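Local structure of triphenylmethane reductase (Citrobacter sp., 2JL1) at residues A[54-64]-A[86-96]; A[195-203]-A[263-274]. The protein binds NADP(H) in a Rossmann-type fold of the NmrA-like family and probably reduces triphenylmethane dyes. All coordinates share one frame; numbering follows the deposited sequence.

Contact 1 of 2, residues A[54-64]-A[86-96]. With NAP (NADP nicotinamide-adenine-dinucleotide phosphate), chain B.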
# COMPACT_ATOMS: atom_id res chain seq x y z
N TYR A 54 15.77 3.49 8.88
CA TYR A 54 14.58 2.75 8.37
C TYR A 54 14.84 1.27 8.15
O TYR A 54 13.92 0.48 8.02
CB TYR A 54 14.03 3.33 7.06
CG TYR A 54 13.81 4.82 7.02
CD1 TYR A 54 13.57 5.55 8.19
CD2 TYR A 54 13.84 5.49 5.80
CE1 TYR A 54 13.39 6.92 8.15
CE2 TYR A 54 13.64 6.86 5.73
CZ TYR A 54 13.43 7.57 6.90
OH TYR A 54 13.23 8.93 6.82
N ASN A 55 16.12 0.91 8.10
CA ASN A 55 16.54 -0.49 8.01
C ASN A 55 16.60 -1.17 9.38
O ASN A 55 16.80 -2.39 9.46
CB ASN A 55 17.92 -0.57 7.35
CG ASN A 55 17.89 -0.12 5.90
OD1 ASN A 55 18.79 0.59 5.44
ND2 ASN A 55 16.86 -0.53 5.17
N GLN A 56 16.42 -0.40 10.45
CA GLN A 56 16.61 -0.89 11.82
C GLN A 56 15.40 -0.61 12.72
O GLN A 56 15.36 0.42 13.41
CB GLN A 56 17.90 -0.29 12.43
CG GLN A 56 19.20 -0.63 11.65
CD GLN A 56 20.44 0.14 12.14
OE1 GLN A 56 21.36 0.40 11.36
NE2 GLN A 56 20.46 0.50 13.42
N PRO A 57 14.41 -1.52 12.73
CA PRO A 57 13.18 -1.38 13.53
C PRO A 57 13.40 -0.96 15.00
O PRO A 57 12.63 -0.13 15.52
CB PRO A 57 12.57 -2.78 13.45
CG PRO A 57 12.97 -3.25 12.09
CD PRO A 57 14.39 -2.75 11.92
N GLU A 58 14.42 -1.51 15.64
CA GLU A 58 14.71 -1.19 17.04
C GLU A 58 15.13 0.27 17.21
O GLU A 58 14.65 0.95 18.13
CB GLU A 58 15.78 -2.13 17.61
CG GLU A 58 15.23 -3.48 18.02
CD GLU A 58 16.01 -4.10 19.18
OE1 GLU A 58 15.40 -4.28 20.26
OE2 GLU A 58 17.21 -4.39 19.01
N SER A 59 16.01 0.74 16.32
CA SER A 59 16.41 2.15 16.29
C SER A 59 15.20 3.10 16.15
O SER A 59 15.20 4.18 16.74
CB SER A 59 17.43 2.41 15.18
OG SER A 59 16.80 2.71 13.94
N LEU A 60 14.19 2.69 15.38
CA LEU A 60 13.00 3.52 15.17
C LEU A 60 12.08 3.52 16.38
O LEU A 60 11.51 4.55 16.75
CB LEU A 60 12.23 3.04 13.93
CG LEU A 60 12.95 3.13 12.60
CD1 LEU A 60 12.20 2.30 11.57
CD2 LEU A 60 13.09 4.60 12.17
N GLN A 61 11.93 2.36 17.01
CA GLN A 61 11.18 2.26 18.25
C GLN A 61 11.69 3.28 19.28
O GLN A 61 10.91 4.04 19.87
CB GLN A 61 11.27 0.84 18.82
CG GLN A 61 10.58 -0.20 17.94
CD GLN A 61 9.07 -0.28 18.17
OE1 GLN A 61 8.31 -0.55 17.23
NE2 GLN A 61 8.64 -0.06 19.43
N LYS A 62 13.00 3.34 19.44
CA LYS A 62 13.62 4.26 20.38
C LYS A 62 13.51 5.73 19.93
O LYS A 62 13.22 6.60 20.75
CB LYS A 62 15.08 3.87 20.61
CG LYS A 62 15.26 2.41 21.05
CD LYS A 62 16.70 1.94 20.96
CE LYS A 62 16.76 0.42 20.87
NZ LYS A 62 18.09 -0.14 21.30
N ALA A 63 13.73 6.00 18.64
CA ALA A 63 13.65 7.36 18.13
C ALA A 63 12.26 7.98 18.25
O ALA A 63 12.12 9.19 18.53
CB ALA A 63 14.16 7.43 16.68
N PHE A 64 11.23 7.16 18.06
CA PHE A 64 9.86 7.65 18.10
C PHE A 64 9.27 7.66 19.51
O PHE A 64 8.14 8.11 19.69
CB PHE A 64 8.94 6.81 17.19
CG PHE A 64 9.29 6.85 15.72
CD1 PHE A 64 10.10 7.85 15.20
CD2 PHE A 64 8.76 5.90 14.86
CE1 PHE A 64 10.42 7.88 13.83
CE2 PHE A 64 9.05 5.92 13.49
CZ PHE A 64 9.88 6.91 12.98
N GLN A 86 11.07 -0.59 4.06
CA GLN A 86 11.58 0.46 4.97
C GLN A 86 10.43 1.29 5.51
O GLN A 86 10.32 1.52 6.73
CB GLN A 86 12.58 1.36 4.25
CG GLN A 86 13.92 0.66 3.96
CD GLN A 86 14.87 1.55 3.19
OE1 GLN A 86 14.45 2.55 2.59
NE2 GLN A 86 16.15 1.20 3.19
N HIS A 87 9.56 1.72 4.61
CA HIS A 87 8.39 2.50 4.99
C HIS A 87 7.47 1.71 5.91
O HIS A 87 6.94 2.25 6.85
CB HIS A 87 7.63 2.98 3.74
CG HIS A 87 8.29 4.12 3.02
ND1 HIS A 87 7.62 4.94 2.14
CD2 HIS A 87 9.57 4.59 3.06
CE1 HIS A 87 8.44 5.86 1.67
NE2 HIS A 87 9.63 5.68 2.22
N ALA A 88 7.28 0.42 5.64
CA ALA A 88 6.44 -0.40 6.52
C ALA A 88 7.02 -0.49 7.94
O ALA A 88 6.26 -0.43 8.91
CB ALA A 88 6.21 -1.79 5.95
N ASN A 89 8.34 -0.61 8.05
CA ASN A 89 9.03 -0.57 9.34
C ASN A 89 8.80 0.75 10.07
O ASN A 89 8.60 0.75 11.29
CB ASN A 89 10.55 -0.75 9.20
CG ASN A 89 10.97 -2.13 8.76
OD1 ASN A 89 10.25 -3.13 8.95
ND2 ASN A 89 12.18 -2.21 8.19
N VAL A 90 8.86 1.86 9.33
CA VAL A 90 8.63 3.19 9.94
C VAL A 90 7.23 3.28 10.55
O VAL A 90 7.07 3.67 11.72
CB VAL A 90 8.85 4.34 8.92
CG1 VAL A 90 8.40 5.67 9.50
CG2 VAL A 90 10.33 4.42 8.54
N VAL A 91 6.23 2.93 9.76
CA VAL A 91 4.82 3.00 10.18
C VAL A 91 4.59 2.11 11.40
O VAL A 91 3.91 2.53 12.35
CB VAL A 91 3.88 2.60 9.01
CG1 VAL A 91 2.43 2.58 9.44
CG2 VAL A 91 4.07 3.56 7.85
N LYS A 92 5.15 0.90 11.40
CA LYS A 92 4.95 0.00 12.56
C LYS A 92 5.61 0.57 13.81
O LYS A 92 5.02 0.53 14.89
CB LYS A 92 5.47 -1.41 12.32
CG LYS A 92 4.95 -2.41 13.37
CD LYS A 92 5.63 -3.72 13.26
CE LYS A 92 5.14 -4.67 14.35
NZ LYS A 92 5.84 -4.35 15.62
N ALA A 93 6.83 1.09 13.66
CA ALA A 93 7.54 1.75 14.77
C ALA A 93 6.74 2.93 15.33
O ALA A 93 6.56 3.05 16.56
CB ALA A 93 8.92 2.19 14.34
N ALA A 94 6.19 3.75 14.44
CA ALA A 94 5.33 4.86 14.82
C ALA A 94 4.09 4.37 15.58
O ALA A 94 3.76 4.91 16.64
CB ALA A 94 4.94 5.70 13.58
N ARG A 95 3.42 3.34 15.05
CA ARG A 95 2.27 2.77 15.74
C ARG A 95 2.69 2.29 17.16
O ARG A 95 2.05 2.68 18.15
CB ARG A 95 1.67 1.61 14.93
CG ARG A 95 0.28 1.10 15.39
CD ARG A 95 0.35 0.22 16.65
NE ARG A 95 1.28 -0.90 16.52
CZ ARG A 95 0.96 -2.08 16.02
NH1 ARG A 95 -0.29 -2.33 15.62
NH2 ARG A 95 1.88 -3.03 15.94
N ASP A 96 3.74 1.48 17.22
CA ASP A 96 4.21 0.89 18.50
C ASP A 96 4.63 1.94 19.52
O ASP A 96 4.47 1.73 20.71
CB ASP A 96 5.40 -0.06 18.27
CG ASP A 96 5.03 -1.30 17.47
OD1 ASP A 96 3.83 -1.58 17.31
OD2 ASP A 96 5.97 -1.99 16.99
PA NAP B . 17.58 13.82 0.15
O1A NAP B . 18.23 12.89 -0.81
O2A NAP B . 18.27 15.11 0.35
O5B NAP B . 17.34 13.12 1.56
C5B NAP B . 16.97 11.77 1.73
C4B NAP B . 17.04 11.54 3.23
O4B NAP B . 16.70 10.20 3.56
C3B NAP B . 18.48 11.78 3.69
O3B NAP B . 18.48 12.58 4.85
C2B NAP B . 18.98 10.41 4.04
O2B NAP B . 19.82 10.45 5.16
C1B NAP B . 17.70 9.71 4.43
N9A NAP B . 17.89 8.25 4.38
C8A NAP B . 18.38 7.50 3.35
N7A NAP B . 18.39 6.21 3.76
C5A NAP B . 17.94 6.14 5.03
C6A NAP B . 17.76 5.09 5.92
N6A NAP B . 18.06 3.84 5.58
N1A NAP B . 17.27 5.35 7.18
C2A NAP B . 16.97 6.64 7.56
N3A NAP B . 17.14 7.68 6.68
C4A NAP B . 17.63 7.43 5.43
O3 NAP B . 16.07 14.08 -0.40
PN NAP B . 15.18 15.42 -0.43
O1N NAP B . 15.24 16.00 0.93
O2N NAP B . 15.57 16.24 -1.60
O5D NAP B . 13.66 14.81 -0.62
C5D NAP B . 13.06 14.05 0.42
C4D NAP B . 12.35 12.78 -0.05
O4D NAP B . 11.43 13.12 -1.08
C3D NAP B . 13.30 11.76 -0.66
O3D NAP B . 13.79 10.80 0.24
C2D NAP B . 12.49 11.10 -1.77
O2D NAP B . 11.76 9.97 -1.36
C1D NAP B . 11.48 12.17 -2.13
N1N NAP B . 11.88 12.76 -3.42
C2N NAP B . 10.97 13.55 -4.04
C3N NAP B . 11.25 14.09 -5.26
C7N NAP B . 10.27 14.94 -5.95
O7N NAP B . 10.70 15.56 -7.16
N7N NAP B . 9.04 15.02 -5.42
C4N NAP B . 12.53 13.91 -5.84
C5N NAP B . 13.47 13.18 -5.16
C6N NAP B . 13.12 12.55 -3.96
P2B NAP B . 21.43 10.53 5.02
O1X NAP B . 21.82 11.99 5.16
O2X NAP B . 21.92 10.01 3.68
O3X NAP B . 21.96 9.69 6.15
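The Tyr54 ring lies between the cofactor and helix 86-96: the adenine covers one face, with NAP C2A 3.4 Å above the ring plane over its centre, while Val90 CG2 comes obliquely to within 3.4 Å of Tyr54 CD1. The Phe64 ring turns an edge to the same helix, the backbone atoms Val90 O and Ala93 C lying in its plane. Helices 57-63 and 86-96 run side by side in the Rossmann-type NADP-binding fold of the NmrA-like family, their segment axes 8.5 Å apart and crossing at -39°. Val90 serves both rings. Its CG1, anti to the backbone N (chi1 171°), reaches Phe64 CZ, whereas CG2 goes to Tyr54. Leu60 fills the middle of the interface: its CD1 rests over the backbone of Asn89 and Val90, and its CB stands 3.4 Å from Ala93 CB, tighter than ordinary van der Waals contact. Phe64 CD2 touches the methyls of Ala93 and Ala94. Near the cofactor, Tyr54 N donates to NAP N1A of the adenine at 2.9 Å. The hydroxyl of Tyr54 is hydrogen-bonded to Thr6, so both ends of the residue are held. At the far end Asp96 accepts from Lys92 and from Arg95, which grips OD1 side-on through NE and NH2; Arg95 also forms a salt bridge with Asp79 of the second subunit, so this face of the helix, with Asn89 and Lys92, lies against the second subunit. A hydrogen bond ties the loop ahead of helix 57-63 to helix 86-96: Asn89 ND2, with the acceptor in its amide plane, donates to Tyr54 O at 3.2 Å, almost straight at 174°.

Contact 2 of 2, residues A[195-203]-A[263-274]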
# COMPACT_ATOMS: atom_id res chain seq x y z
N THR A 195 -5.78 14.89 3.09
CA THR A 195 -4.82 14.71 2.01
C THR A 195 -4.74 16.05 1.28
O THR A 195 -5.78 16.66 0.99
CB THR A 195 -5.23 13.54 1.04
OG1 THR A 195 -5.31 12.30 1.77
CG2 THR A 195 -4.22 13.35 -0.09
N TYR A 196 -3.51 16.53 1.04
CA TYR A 196 -3.29 17.73 0.24
C TYR A 196 -2.46 17.36 -0.96
O TYR A 196 -1.49 16.63 -0.84
CB TYR A 196 -2.56 18.82 1.07
CG TYR A 196 -3.35 19.27 2.25
CD1 TYR A 196 -4.55 19.98 2.08
CD2 TYR A 196 -2.94 18.98 3.54
CE1 TYR A 196 -5.32 20.38 3.20
CE2 TYR A 196 -3.68 19.36 4.64
CZ TYR A 196 -4.86 20.06 4.47
OH TYR A 196 -5.57 20.44 5.58
N ASN A 197 -2.85 17.85 -2.14
CA ASN A 197 -2.00 17.70 -3.33
C ASN A 197 -1.24 19.02 -3.48
O ASN A 197 -1.80 20.01 -3.89
CB ASN A 197 -2.83 17.33 -4.57
CG ASN A 197 -3.41 15.92 -4.49
OD1 ASN A 197 -2.71 14.90 -4.64
ND2 ASN A 197 -4.72 15.86 -4.29
N LEU A 198 0.04 19.00 -3.07
CA LEU A 198 0.85 20.20 -2.93
C LEU A 198 1.64 20.48 -4.21
O LEU A 198 2.78 20.04 -4.38
CB LEU A 198 1.75 20.10 -1.66
CG LEU A 198 1.02 19.88 -0.32
CD1 LEU A 198 1.99 19.61 0.85
CD2 LEU A 198 0.08 21.08 0.03
N VAL A 199 1.00 21.21 -5.12
CA VAL A 199 1.53 21.48 -6.44
C VAL A 199 1.27 22.96 -6.80
O VAL A 199 0.57 23.70 -6.07
CB VAL A 199 0.87 20.57 -7.53
CG1 VAL A 199 0.98 19.09 -7.19
CG2 VAL A 199 -0.59 20.94 -7.74
N SER A 200 1.82 23.36 -7.93
CA SER A 200 1.65 24.74 -8.41
C SER A 200 0.34 24.89 -9.16
O SER A 200 -0.03 24.01 -9.92
CB SER A 200 2.76 25.07 -9.41
OG SER A 200 2.68 26.42 -9.80
N ASN A 201 -0.33 26.03 -8.98
CA ASN A 201 -1.43 26.40 -9.87
C ASN A 201 -0.99 27.46 -10.91
O ASN A 201 -1.82 28.19 -11.46
CB ASN A 201 -2.66 26.85 -9.06
CG ASN A 201 -2.34 27.94 -8.05
OD1 ASN A 201 -1.27 28.56 -8.08
ND2 ASN A 201 -3.29 28.17 -7.14
N GLN A 202 0.31 27.51 -11.16
CA GLN A 202 0.89 28.27 -12.26
C GLN A 202 1.98 27.42 -12.94
O GLN A 202 3.18 27.72 -12.84
CB GLN A 202 1.47 29.60 -11.77
CG GLN A 202 0.45 30.54 -11.16
CD GLN A 202 1.08 31.83 -10.71
OE1 GLN A 202 1.66 31.91 -9.61
NE2 GLN A 202 1.02 32.84 -11.57
N PRO A 203 1.56 26.38 -13.66
CA PRO A 203 2.51 25.44 -14.27
C PRO A 203 3.27 26.09 -15.44
O PRO A 203 2.88 27.16 -15.93
CB PRO A 203 1.62 24.29 -14.75
CG PRO A 203 0.23 24.92 -14.94
CD PRO A 203 0.14 26.05 -13.95
N THR A 263 -3.35 20.35 -11.52
CA THR A 263 -3.12 21.37 -10.50
C THR A 263 -4.12 21.35 -9.35
O THR A 263 -5.21 20.75 -9.41
CB THR A 263 -3.05 22.84 -11.08
OG1 THR A 263 -4.36 23.27 -11.45
CG2 THR A 263 -2.10 22.98 -12.27
N SER A 264 -3.76 22.06 -8.30
CA SER A 264 -4.62 22.20 -7.14
C SER A 264 -4.27 23.54 -6.49
O SER A 264 -3.14 24.03 -6.64
CB SER A 264 -4.33 21.07 -6.14
OG SER A 264 -5.02 21.30 -4.91
N ASP A 265 -5.23 24.10 -5.76
CA ASP A 265 -5.01 25.30 -4.94
C ASP A 265 -4.58 24.98 -3.49
O ASP A 265 -4.36 25.91 -2.71
CB ASP A 265 -6.28 26.16 -4.89
CG ASP A 265 -6.66 26.72 -6.24
OD1 ASP A 265 -5.78 26.81 -7.14
OD2 ASP A 265 -7.85 27.07 -6.40
N ASP A 266 -4.40 23.70 -3.16
CA ASP A 266 -4.10 23.30 -1.77
C ASP A 266 -2.86 23.98 -1.24
O ASP A 266 -2.88 24.48 -0.11
CB ASP A 266 -3.91 21.79 -1.61
CG ASP A 266 -5.18 21.00 -1.85
OD1 ASP A 266 -6.27 21.59 -1.94
OD2 ASP A 266 -5.08 19.77 -1.94
N LEU A 267 -1.78 24.00 -2.03
CA LEU A 267 -0.52 24.57 -1.53
C LEU A 267 -0.65 26.07 -1.31
O LEU A 267 -0.34 26.58 -0.24
CB LEU A 267 0.67 24.26 -2.44
CG LEU A 267 2.02 24.90 -2.05
CD1 LEU A 267 2.56 24.41 -0.66
CD2 LEU A 267 3.03 24.60 -3.11
N GLN A 268 -1.14 26.77 -2.33
CA GLN A 268 -1.34 28.21 -2.22
C GLN A 268 -2.25 28.59 -1.04
O GLN A 268 -2.01 29.59 -0.36
CB GLN A 268 -1.88 28.75 -3.54
CG GLN A 268 -2.03 30.25 -3.57
CD GLN A 268 -3.17 30.63 -4.45
OE1 GLN A 268 -4.33 30.56 -4.05
NE2 GLN A 268 -2.86 31.01 -5.68
N LYS A 269 -3.30 27.80 -0.80
CA LYS A 269 -4.18 28.03 0.36
C LYS A 269 -3.47 27.86 1.71
O LYS A 269 -3.72 28.61 2.64
CB LYS A 269 -5.43 27.16 0.27
CG LYS A 269 -6.36 27.65 -0.82
CD LYS A 269 -7.60 26.79 -0.99
CE LYS A 269 -8.64 27.61 -1.74
NZ LYS A 269 -9.47 26.76 -2.62
N LEU A 270 -2.57 26.90 1.78
CA LEU A 270 -1.81 26.60 3.00
C LEU A 270 -0.72 27.63 3.32
O LEU A 270 -0.54 28.00 4.50
CB LEU A 270 -1.17 25.22 2.85
CG LEU A 270 -1.24 24.11 3.91
CD1 LEU A 270 -1.13 24.62 5.33
CD2 LEU A 270 -2.50 23.31 3.75
N ILE A 271 0.03 28.06 2.31
CA ILE A 271 1.22 28.89 2.53
C ILE A 271 1.18 30.32 1.95
O ILE A 271 2.11 31.09 2.16
CB ILE A 271 2.53 28.17 2.08
CG1 ILE A 271 2.62 28.07 0.55
CG2 ILE A 271 2.67 26.79 2.76
CD1 ILE A 271 4.01 27.76 0.03
N GLY A 272 0.08 30.67 1.26
CA GLY A 272 -0.03 31.96 0.55
C GLY A 272 0.64 31.93 -0.82
O GLY A 272 0.80 30.87 -1.40
N SER A 273 1.04 33.10 -1.33
CA SER A 273 1.61 33.24 -2.68
C SER A 273 2.79 32.32 -2.92
O SER A 273 3.63 32.15 -2.03
CB SER A 273 2.07 34.67 -2.94
OG SER A 273 0.97 35.56 -3.00
N LEU A 274 2.85 31.75 -4.12
CA LEU A 274 3.93 30.87 -4.53
C LEU A 274 5.04 31.67 -5.21
O LEU A 274 4.79 32.72 -5.77
CB LEU A 274 3.42 29.81 -5.53
CG LEU A 274 2.22 28.94 -5.11
CD1 LEU A 274 1.79 27.99 -6.23
CD2 LEU A 274 2.51 28.18 -3.79
O HOH W 1 -1.61 22.43 -4.52
O HOH W 2 -6.34 18.02 -3.19
O HOH W 3 -1.28 25.52 -5.08
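Tyr196 presents a ring face to Leu270, whose CD2 sits 4.0 Å above the ring centroid and 7° off the normal, a CH-pi contact. The Asp266 carboxylate stands nearly perpendicular to this ring, with OD2 at the ring's edge. That oxygen uses its anti lone pair to accept from the backbone N of Asn197 at 2.9 Å, and a water bound to Asn197 ND2 lies close to it; Asn197 OD1 accepts from Phe109 N. The Asn201 side chain crosses Asp265 at about a right angle: with CG between the backbone N and the carbonyl carbon (chi1 53°), ND2 donates to Asp265 OD1 at 2.8 Å, reaching it from above the carboxylate plane. Leu274 CD1 packs against Asn201 OD1 and Ser200 CA. Leu198 CD2 lies over Leu267, and Val199 CG2 presses on the backbone N of Ser264. Ser264 OG caps the helix start by accepting from Asp266 N. Two further waters bridge the backbones: one accepts from Val199 N and Leu267 N, the other accepts from Gln268 N and lies by Val199 O and Ser264 O. Strand 194-198, one of the two outermost in the chain's seven-stranded parallel sheet, pairs with strand 135-140; the directions of strand 195-198 and helix 266-271 are 101° apart, while Leu198 and Leu267 also pack on helix 175-186.

Contact 1 closes before contact 2 opens along the chain, and their centres lie 31 Å apart, with nearest atoms about 14 Å from each other. They lie at different places on one seven-stranded parallel sheet, ordered 3-2-1-4-5-6-7, contact 1 in helices beside it and contact 2 at an edge strand. In contact 1, helix 57-63 links strands 48-51 and 69-72, and helix 80-96 leads on to strand 101-107. Contact 2 instead joins strand 194-198, the edge opposite strand 48-51, to the late helix 266-271. Contact 1 includes Tyr54 and Asn55 of the adenine end of the NADP site, whereas contact 2 brings a late part of the chain back to the sheet, with Val199 beside the NADP-binding Ala141.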